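Local atomic coordinates of glycosyl transferases group 1 family protein (PDB entry 5I45), a protein that probably transfers a sugar from an activated donor to an acceptor as a GT-B glycosyltransferase, of which this chain is the C-terminal domain. Residues A[48-53]-A[165-170]; A[60-65]-A[92-97]; A[115-120]-A[136-141]. All coordinates share one frame; numbering follows the deposited sequence.

Contact 1: A[48-53]-A[165-170]; sequences IEAAIV and QQIADK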
loop_
_atom_site.group_PDB
_atom_site.type_symbol
_atom_site.label_atom_id
_atom_site.label_comp_id
_atom_site.label_asym_id
_atom_site.label_seq_id
_atom_site.Cartn_x
_atom_site.Cartn_y
_atom_site.Cartn_z
ATOM N N ILE A 48 -9.838 2.811 -1.346
ATOM C CA ILE A 48 -10.288 4.200 -1.334
ATOM C C ILE A 48 -11.287 4.454 -0.196
ATOM O O ILE A 48 -11.180 5.473 0.510
ATOM C CB ILE A 48 -10.880 4.586 -2.712
ATOM C CG1 ILE A 48 -9.730 4.629 -3.769
ATOM C CG2 ILE A 48 -11.636 5.910 -2.648
ATOM C CD1 ILE A 48 -8.710 5.703 -3.566
ATOM N N GLU A 49 -12.237 3.552 -0.018
ATOM C CA GLU A 49 -13.220 3.712 1.051
ATOM C C GLU A 49 -12.530 3.686 2.416
ATOM O O GLU A 49 -12.828 4.509 3.296
ATOM C CB GLU A 49 -14.321 2.653 0.937
ATOM C CG GLU A 49 -15.235 2.926 -0.257
ATOM C CD GLU A 49 -16.198 1.806 -0.563
ATOM O OE1 GLU A 49 -15.986 0.685 -0.082
ATOM O OE2 GLU A 49 -17.151 2.051 -1.315
ATOM N N ALA A 50 -11.550 2.801 2.586
ATOM C CA ALA A 50 -10.794 2.748 3.851
ATOM C C ALA A 50 -10.012 4.052 4.074
ATOM O O ALA A 50 -9.941 4.550 5.198
ATOM C CB ALA A 50 -9.844 1.566 3.870
ATOM N N ALA A 51 -9.415 4.562 3.005
ATOM C CA ALA A 51 -8.638 5.784 3.096
ATOM C C ALA A 51 -9.523 6.959 3.443
ATOM O O ALA A 51 -9.121 7.837 4.196
ATOM C CB ALA A 51 -7.872 6.051 1.799
ATOM N N ILE A 52 -10.743 6.984 2.915
ATOM C CA ILE A 52 -11.669 8.076 3.203
ATOM C C ILE A 52 -12.039 8.089 4.694
ATOM O O ILE A 52 -12.072 9.153 5.310
ATOM C CB ILE A 52 -12.911 7.993 2.289
ATOM C CG1 ILE A 52 -12.517 8.417 0.872
ATOM C CG2 ILE A 52 -14.056 8.838 2.821
ATOM C CD1 ILE A 52 -13.595 8.153 -0.144
ATOM N N VAL A 53 -12.296 6.928 5.270
ATOM C CA VAL A 53 -12.577 6.816 6.697
ATOM C C VAL A 53 -11.342 7.212 7.515
ATOM O O VAL A 53 -11.399 7.994 8.448
ATOM C CB VAL A 53 -12.985 5.346 7.022
ATOM C CG1 VAL A 53 -12.944 5.037 8.508
ATOM C CG2 VAL A 53 -14.355 5.031 6.421
ATOM N N GLN A 165 -13.855 -1.446 5.894
ATOM C CA GLN A 165 -13.683 -1.104 7.309
ATOM C C GLN A 165 -12.566 -1.917 7.963
ATOM O O GLN A 165 -11.882 -1.401 8.832
ATOM C CB GLN A 165 -14.990 -1.229 8.106
ATOM C CG GLN A 165 -14.951 -0.521 9.460
ATOM C CD GLN A 165 -14.610 0.949 9.325
ATOM O OE1 GLN A 165 -15.171 1.643 8.487
ATOM N NE2 GLN A 165 -13.638 1.412 10.118
ATOM N N GLN A 166 -12.381 -3.181 7.566
ATOM C CA GLN A 166 -11.288 -3.959 8.141
ATOM C C GLN A 166 -9.934 -3.332 7.754
ATOM O O GLN A 166 -9.025 -3.260 8.571
ATOM C CB GLN A 166 -11.345 -5.423 7.731
ATOM C CG GLN A 166 -12.432 -6.194 8.423
ATOM C CD GLN A 166 -12.477 -7.634 7.990
ATOM O OE1 GLN A 166 -11.441 -8.209 7.614
ATOM N NE2 GLN A 166 -13.663 -8.235 8.051
ATOM N N ILE A 167 -9.802 -2.881 6.511
ATOM C CA ILE A 167 -8.573 -2.187 6.098
ATOM C C ILE A 167 -8.399 -0.902 6.930
ATOM O O ILE A 167 -7.317 -0.641 7.451
ATOM C CB ILE A 167 -8.587 -1.870 4.599
ATOM C CG1 ILE A 167 -8.611 -3.149 3.739
ATOM C CG2 ILE A 167 -7.357 -1.025 4.243
ATOM C CD1 ILE A 167 -8.873 -2.894 2.273
ATOM N N ALA A 168 -9.461 -0.115 7.059
ATOM C CA ALA A 168 -9.367 1.105 7.849
ATOM C C ALA A 168 -8.934 0.854 9.269
ATOM O O ALA A 168 -8.141 1.620 9.823
ATOM C CB ALA A 168 -10.693 1.844 7.823
ATOM N N ASP A 169 -9.484 -0.188 9.895
ATOM C CA ASP A 169 -9.107 -0.500 11.280
ATOM C C ASP A 169 -7.615 -0.790 11.384
ATOM O O ASP A 169 -6.967 -0.377 12.327
ATOM C CB ASP A 169 -9.915 -1.689 11.817
ATOM C CG ASP A 169 -11.370 -1.369 12.015
ATOM O OD1 ASP A 169 -11.736 -0.184 12.145
ATOM O OD2 ASP A 169 -12.145 -2.340 12.055
ATOM N N LYS A 170 -7.064 -1.495 10.396
ATOM C CA LYS A 170 -5.628 -1.782 10.429
ATOM C C LYS A 170 -4.784 -0.545 10.156
ATOM O O LYS A 170 -3.739 -0.350 10.780
ATOM C CB LYS A 170 -5.276 -2.922 9.479
ATOM C CG LYS A 170 -5.985 -4.253 9.763
ATOM C CD LYS A 170 -5.636 -4.737 11.159
ATOM C CE LYS A 170 -6.099 -6.150 11.452
ATOM N NZ LYS A 170 -7.332 -6.211 12.239
#
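The carboxamide of Gln-165, whose tip touches Val-53 across the helix pair, is tied back to its own helix: its NE2 donates to OD1 of Asp-169, one turn on, over 3.2 Å at an N-H...O angle of 163°. The acceptor lies in the amide plane, whereas the NH comes to the carboxylate from above its plane. This helix pair belongs to the Rossmann-like sheet domain of the GT-B fold, in which helices 44-57 and 164-176 lie side by side, with 8.0 Å between the axes of the two segments and a crossing angle of -47°. So close an approach rests on alanines. Ala-50 CB rests against the other helix where Ile-167 joins Ala-168, 3.6 Å from Ile-167 CG2 and equally close to the backbone N of Ala-168. The methyl of Ala-168 answers it at 4.1 Å, CB to CB. Inward, Ile-167 also packs on Val-116 of the sheet, and the side chains that meet in the buried part are apolar. Outward, Val-53 and Gln-165 form the solvent-facing margin, their side chains crossing at about a right angle. With CG of Gln-165 anti to its backbone N (chi1 -164°) and a bend at the next bond, the chain folds back towards Val-53. There CG1 of Val-53 is shared, 4.0 Å from Gln-165 NE2 and 4.0 Å from Ala-168 CB.

Contact 2: A[60-65]-A[92-97]; sequences DWTAVV and QIIFIG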
loop_
_atom_site.group_PDB
_atom_site.type_symbol
_atom_site.label_atom_id
_atom_site.label_comp_id
_atom_site.label_asym_id
_atom_site.label_seq_id
_atom_site.Cartn_x
_atom_site.Cartn_y
_atom_site.Cartn_z
ATOM N N ASP A 60 -1.829 14.341 8.483
ATOM C CA ASP A 60 -0.460 14.244 7.969
ATOM C C ASP A 60 -0.209 13.041 7.052
ATOM O O ASP A 60 0.875 12.890 6.515
ATOM C CB ASP A 60 0.547 14.149 9.124
ATOM C CG ASP A 60 0.728 15.450 9.879
ATOM O OD1 ASP A 60 0.567 16.551 9.311
ATOM O OD2 ASP A 60 1.096 15.357 11.066
ATOM N N TRP A 61 -1.237 12.205 6.885
ATOM C CA TRP A 61 -1.138 10.992 6.093
ATOM C C TRP A 61 -1.815 11.156 4.759
ATOM O O TRP A 61 -2.860 11.825 4.641
ATOM C CB TRP A 61 -1.689 9.785 6.875
ATOM C CG TRP A 61 -0.718 9.349 7.963
ATOM C CD1 TRP A 61 -0.430 10.014 9.130
ATOM C CD2 TRP A 61 0.151 8.208 7.936
ATOM N NE1 TRP A 61 0.550 9.355 9.824
ATOM C CE2 TRP A 61 0.892 8.217 9.124
ATOM C CE3 TRP A 61 0.354 7.165 7.013
ATOM C CZ2 TRP A 61 1.831 7.228 9.412
ATOM C CZ3 TRP A 61 1.279 6.189 7.313
ATOM C CH2 TRP A 61 2.013 6.237 8.499
ATOM N N THR A 62 -1.248 10.508 3.756
ATOM C CA THR A 62 -1.741 10.580 2.378
ATOM C C THR A 62 -1.748 9.188 1.783
ATOM O O THR A 62 -0.844 8.422 2.028
ATOM C CB THR A 62 -0.821 11.504 1.577
ATOM O OG1 THR A 62 -0.972 12.810 2.105
ATOM C CG2 THR A 62 -1.132 11.498 0.077
ATOM N N ALA A 63 -2.777 8.866 1.020
ATOM C CA ALA A 63 -2.875 7.615 0.313
ATOM C C ALA A 63 -2.601 7.861 -1.157
ATOM O O ALA A 63 -3.130 8.830 -1.718
ATOM C CB ALA A 63 -4.266 7.012 0.485
ATOM N N VAL A 64 -1.848 6.962 -1.793
ATOM C CA VAL A 64 -1.537 7.034 -3.208
ATOM C C VAL A 64 -1.926 5.747 -3.898
ATOM O O VAL A 64 -1.709 4.639 -3.386
ATOM C CB VAL A 64 -0.049 7.393 -3.511
ATOM C CG1 VAL A 64 0.251 8.813 -3.099
ATOM C CG2 VAL A 64 0.922 6.448 -2.851
ATOM N N VAL A 65 -2.529 5.896 -5.070
ATOM C CA VAL A 65 -2.868 4.756 -5.901
ATOM C C VAL A 65 -1.833 4.769 -7.037
ATOM O O VAL A 65 -1.805 5.730 -7.853
ATOM C CB VAL A 65 -4.273 4.894 -6.460
ATOM C CG1 VAL A 65 -4.581 3.733 -7.396
ATOM C CG2 VAL A 65 -5.284 4.963 -5.321
ATOM N N GLN A 92 -5.475 14.434 0.185
ATOM C CA GLN A 92 -4.932 13.297 0.919
ATOM C C GLN A 92 -5.051 11.966 0.194
ATOM O O GLN A 92 -4.532 10.990 0.690
ATOM C CB GLN A 92 -5.591 13.186 2.297
ATOM C CG GLN A 92 -5.152 14.256 3.276
ATOM C CD GLN A 92 -5.777 14.039 4.651
ATOM O OE1 GLN A 92 -5.295 13.218 5.460
ATOM N NE2 GLN A 92 -6.854 14.719 4.897
ATOM N N ILE A 93 -5.751 11.904 -0.933
ATOM C CA ILE A 93 -5.923 10.652 -1.696
ATOM C C ILE A 93 -5.645 11.004 -3.133
ATOM O O ILE A 93 -6.433 11.696 -3.752
ATOM C CB ILE A 93 -7.303 10.026 -1.515
ATOM C CG1 ILE A 93 -7.560 9.805 -0.024
ATOM C CG2 ILE A 93 -7.365 8.699 -2.255
ATOM C CD1 ILE A 93 -8.972 9.375 0.324
ATOM N N ILE A 94 -4.517 10.507 -3.657
ATOM C CA ILE A 94 -3.912 10.934 -4.935
ATOM C C ILE A 94 -3.688 9.762 -5.892
ATOM O O ILE A 94 -3.084 8.759 -5.506
ATOM C CB ILE A 94 -2.494 11.551 -4.667
ATOM C CG1 ILE A 94 -2.518 12.633 -3.571
ATOM C CG2 ILE A 94 -1.834 12.066 -5.929
ATOM C CD1 ILE A 94 -3.215 13.900 -3.952
ATOM N N PHE A 95 -4.157 9.883 -7.126
ATOM C CA PHE A 95 -3.944 8.865 -8.146
ATOM C C PHE A 95 -2.719 9.301 -8.904
ATOM O O PHE A 95 -2.724 10.359 -9.555
ATOM C CB PHE A 95 -5.164 8.813 -9.065
ATOM C CG PHE A 95 -6.354 8.189 -8.416
ATOM C CD1 PHE A 95 -7.199 8.929 -7.591
ATOM C CD2 PHE A 95 -6.627 6.839 -8.617
ATOM C CE1 PHE A 95 -8.290 8.310 -6.979
ATOM C CE2 PHE A 95 -7.720 6.241 -8.016
ATOM C CZ PHE A 95 -8.529 6.973 -7.192
ATOM N N ILE A 96 -1.661 8.510 -8.818
ATOM C CA ILE A 96 -0.385 8.854 -9.467
ATOM C C ILE A 96 -0.418 8.501 -10.945
ATOM O O ILE A 96 -1.013 7.522 -11.344
ATOM C CB ILE A 96 0.770 8.154 -8.707
ATOM C CG1 ILE A 96 0.811 8.663 -7.262
ATOM C CG2 ILE A 96 2.114 8.344 -9.419
ATOM C CD1 ILE A 96 1.083 10.138 -7.089
ATOM N N GLY A 97 0.198 9.344 -11.764
ATOM C CA GLY A 97 0.253 9.112 -13.208
ATOM C C GLY A 97 1.252 8.029 -13.582
ATOM O O GLY A 97 2.244 7.820 -12.876
#
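Val-65 lies alongside Phe-95 on adjacent parallel strands, the two side chains pointing the same way; Val-65 has more surface buried here than any other residue. Its CB comes to 3.7 Å from CD2 of the ring, and CG2 sits over one face as a CH-pi contact, 4.2 Å from the centroid and 25° off the ring normal. Because chi1 of Val-65 is 177°, CG1 is anti to the backbone N and CG2 is the branch carried over the ring. Leu-80 of helix 74-86 also packs on Phe-95, so the ring links the strand pair to the helix that connects them: strand 61-66, helix 74-86 and strand 93-96 form one beta-alpha-beta unit of the Rossmann-like sheet.

The backbone O of Gln-92, second in buried surface, accepts from Ala-63 N at 2.8 Å and also meets Thr-62 CA at 3.3 Å. The aliphatic part of the Gln-92 side chain runs beside the carbonyl of Trp-61, CG to O 3.6 Å. Ile-94 uses both its backbone polar atoms: N donates to Ala-63 O and O accepts from Val-65 N, each over 2.9 Å. A fourth bond, from Ile-96 N to Val-65 O, continues the pattern, all four having N-H...O angles above 160°. On the face opposite Phe-95, Val-64 CG1 lies 4.2 Å from Ile-94 CB, and Val-64 CB also touches Ile-96 CG1. The main chain thus fixes the parallel register, while largely apolar side chains pack along both faces of this pair, which includes an outermost strand of the sheet.

Contact 3: A[115-120]-A[136-141]; sequences VVCASH and CAVIAT
Strand 114-117, helix 126-133 and strand 137-140 make up a beta-alpha-beta unit in the Rossmann-like C-terminal half of the GT-B fold, which in relatives binds the nucleotide sugar, and this contact is the pairing of its two strands. Their segment axes run parallel, 23° apart, at a closest approach of 4.7 Å. The Val-115 main chain bonds on both sides of Val-138, its N to Ala-137 O at 2.9 Å and its O from Ile-139 N. Cys-117 does the same around Ala-140, accepting from Thr-141 N and donating to Ile-139 O at 2.8 Å, with an N-H...O angle of 167°.

On the face of Val-115, its CG2 lies 3.9 Å from both CB and SG of Cys-136, just before strand 137-140, while SG of Cys-117 reaches Val-138 CG1 at 4.1 Å. CB of Cys-117 meets the methyl of Ala-140 at 4.0 Å. Helix 126-133 covers this face through Ala-131. On the other face, Val-116 and Ile-139 pair, CG2 to CB 4.3 Å, beneath helix 164-176, where Leu-171 packs on Ile-139.

After Cys-117 the chain leads towards Glu-122, whose carbonyl bonds Ser-119 OG. Glu-122 opens an EX7E sequence of the kind that lies at the sugar-nucleotide site in related GT4 enzymes, so the loop probably borders that site. Thr-141 fastens it: with chi1 at 55°, its OG1 lies between backbone N and carbonyl carbon, accepts from Gly-144 N, and donates to an in-plane lone pair of Ser-119 O at 2.7 Å.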
loop_
_atom_site.group_PDB
_atom_site.type_symbol
_atom_site.label_atom_id
_atom_site.label_comp_id
_atom_site.label_asym_id
_atom_site.label_seq_id
_atom_site.Cartn_x
_atom_site.Cartn_y
_atom_site.Cartn_z
ATOM N N VAL A 115 1.680 -0.341 2.963
ATOM C CA VAL A 115 1.187 -0.792 1.663
ATOM C C VAL A 115 0.003 -1.706 1.890
ATOM O O VAL A 115 0.034 -2.570 2.770
ATOM C CB VAL A 115 2.279 -1.486 0.820
ATOM C CG1 VAL A 115 1.690 -2.092 -0.453
ATOM C CG2 VAL A 115 3.339 -0.482 0.448
ATOM N N VAL A 116 -1.060 -1.473 1.103
ATOM C CA VAL A 116 -2.238 -2.325 1.131
ATOM C C VAL A 116 -2.306 -3.169 -0.118
ATOM O O VAL A 116 -2.172 -2.650 -1.199
ATOM C CB VAL A 116 -3.531 -1.499 1.290
ATOM C CG1 VAL A 116 -4.740 -2.400 1.336
ATOM C CG2 VAL A 116 -3.461 -0.658 2.563
ATOM N N CYS A 117 -2.520 -4.477 0.059
ATOM C CA CYS A 117 -2.674 -5.422 -1.050
ATOM C C CYS A 117 -4.082 -5.969 -0.875
ATOM O O CYS A 117 -4.291 -6.875 -0.102
ATOM C CB CYS A 117 -1.548 -6.499 -0.953
ATOM S SG CYS A 117 0.154 -5.829 -0.839
ATOM N N ALA A 118 -5.043 -5.384 -1.590
ATOM C CA ALA A 118 -6.475 -5.603 -1.352
ATOM C C ALA A 118 -7.154 -6.531 -2.363
ATOM O O ALA A 118 -8.377 -6.610 -2.396
ATOM C CB ALA A 118 -7.174 -4.246 -1.370
ATOM N N SER A 119 -6.378 -7.232 -3.168
ATOM C CA SER A 119 -6.967 -8.030 -4.243
ATOM C C SER A 119 -7.953 -9.064 -3.735
ATOM O O SER A 119 -7.735 -9.706 -2.728
ATOM C CB SER A 119 -5.887 -8.733 -5.008
ATOM O OG SER A 119 -6.434 -9.445 -6.101
ATOM N N HIS A 120 -9.039 -9.243 -4.464
ATOM C CA HIS A 120 -10.013 -10.236 -4.042
ATOM C C HIS A 120 -9.531 -11.666 -4.245
ATOM O O HIS A 120 -9.748 -12.535 -3.388
ATOM C CB HIS A 120 -11.327 -10.052 -4.771
ATOM C CG HIS A 120 -11.963 -8.721 -4.546
ATOM N ND1 HIS A 120 -13.008 -8.262 -5.316
ATOM C CD2 HIS A 120 -11.658 -7.719 -3.689
ATOM C CE1 HIS A 120 -13.362 -7.064 -4.900
ATOM N NE2 HIS A 120 -12.553 -6.707 -3.922
ATOM N N CYS A 136 8.137 -1.717 4.342
ATOM C CA CYS A 136 6.774 -1.143 4.460
ATOM C C CYS A 136 5.953 -2.086 5.331
ATOM O O CYS A 136 6.107 -3.308 5.246
ATOM C CB CYS A 136 6.089 -1.055 3.105
ATOM S SG CYS A 136 6.984 -0.195 1.839
ATOM N N ALA A 137 5.056 -1.562 6.160
ATOM C CA ALA A 137 4.113 -2.423 6.884
ATOM C C ALA A 137 3.015 -2.819 5.911
ATOM O O ALA A 137 2.477 -1.928 5.245
ATOM C CB ALA A 137 3.546 -1.676 8.064
ATOM N N VAL A 138 2.645 -4.091 5.837
ATOM C CA VAL A 138 1.658 -4.556 4.869
ATOM C C VAL A 138 0.363 -5.015 5.514
ATOM O O VAL A 138 0.332 -5.769 6.522
ATOM C CB VAL A 138 2.245 -5.716 4.032
ATOM C CG1 VAL A 138 1.209 -6.346 3.103
ATOM C CG2 VAL A 138 3.403 -5.214 3.204
ATOM N N ILE A 139 -0.720 -4.548 4.877
ATOM C CA ILE A 139 -2.075 -5.015 5.151
ATOM C C ILE A 139 -2.518 -5.709 3.874
ATOM O O ILE A 139 -2.472 -5.129 2.815
ATOM C CB ILE A 139 -3.018 -3.840 5.439
ATOM C CG1 ILE A 139 -2.592 -3.088 6.697
ATOM C CG2 ILE A 139 -4.454 -4.369 5.587
ATOM C CD1 ILE A 139 -3.216 -1.709 6.806
ATOM N N ALA A 140 -2.936 -6.961 3.970
ATOM C CA ALA A 140 -3.277 -7.733 2.791
ATOM C C ALA A 140 -4.449 -8.649 2.990
ATOM O O ALA A 140 -4.731 -9.102 4.091
ATOM C CB ALA A 140 -2.064 -8.614 2.410
ATOM N N THR A 141 -5.134 -8.937 1.883
ATOM C CA THR A 141 -6.075 -10.053 1.830
ATOM C C THR A 141 -5.262 -11.364 1.638
ATOM O O THR A 141 -4.077 -11.340 1.359
ATOM C CB THR A 141 -6.984 -9.899 0.622
ATOM O OG1 THR A 141 -6.160 -9.781 -0.540
ATOM C CG2 THR A 141 -7.872 -8.677 0.748
#

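How the contacts relate
From the N terminus, helix 44-57 supplies the first half of contact 1, and helix 164-176, more than a hundred residues later, supplies the second. Within that long loop the other two contacts close in series: contact 2 pairs strands 61-66 and 93-96, then contact 3 pairs 114-117 and 137-140. Strand 30-35 separates the two pairs in the sheet, and their nearest atoms are about 8 Å apart. Contact 1 bridges them across one face of the sheet: Ile-48 CD1 packs 3.5 Å from Ile-93 CG2 of contact 2, and Lys-170 CB lies 3.6 Å from Ile-139 CD1 of contact 3. Each helix thus packs on one strand pair, and their mutual packing links the two.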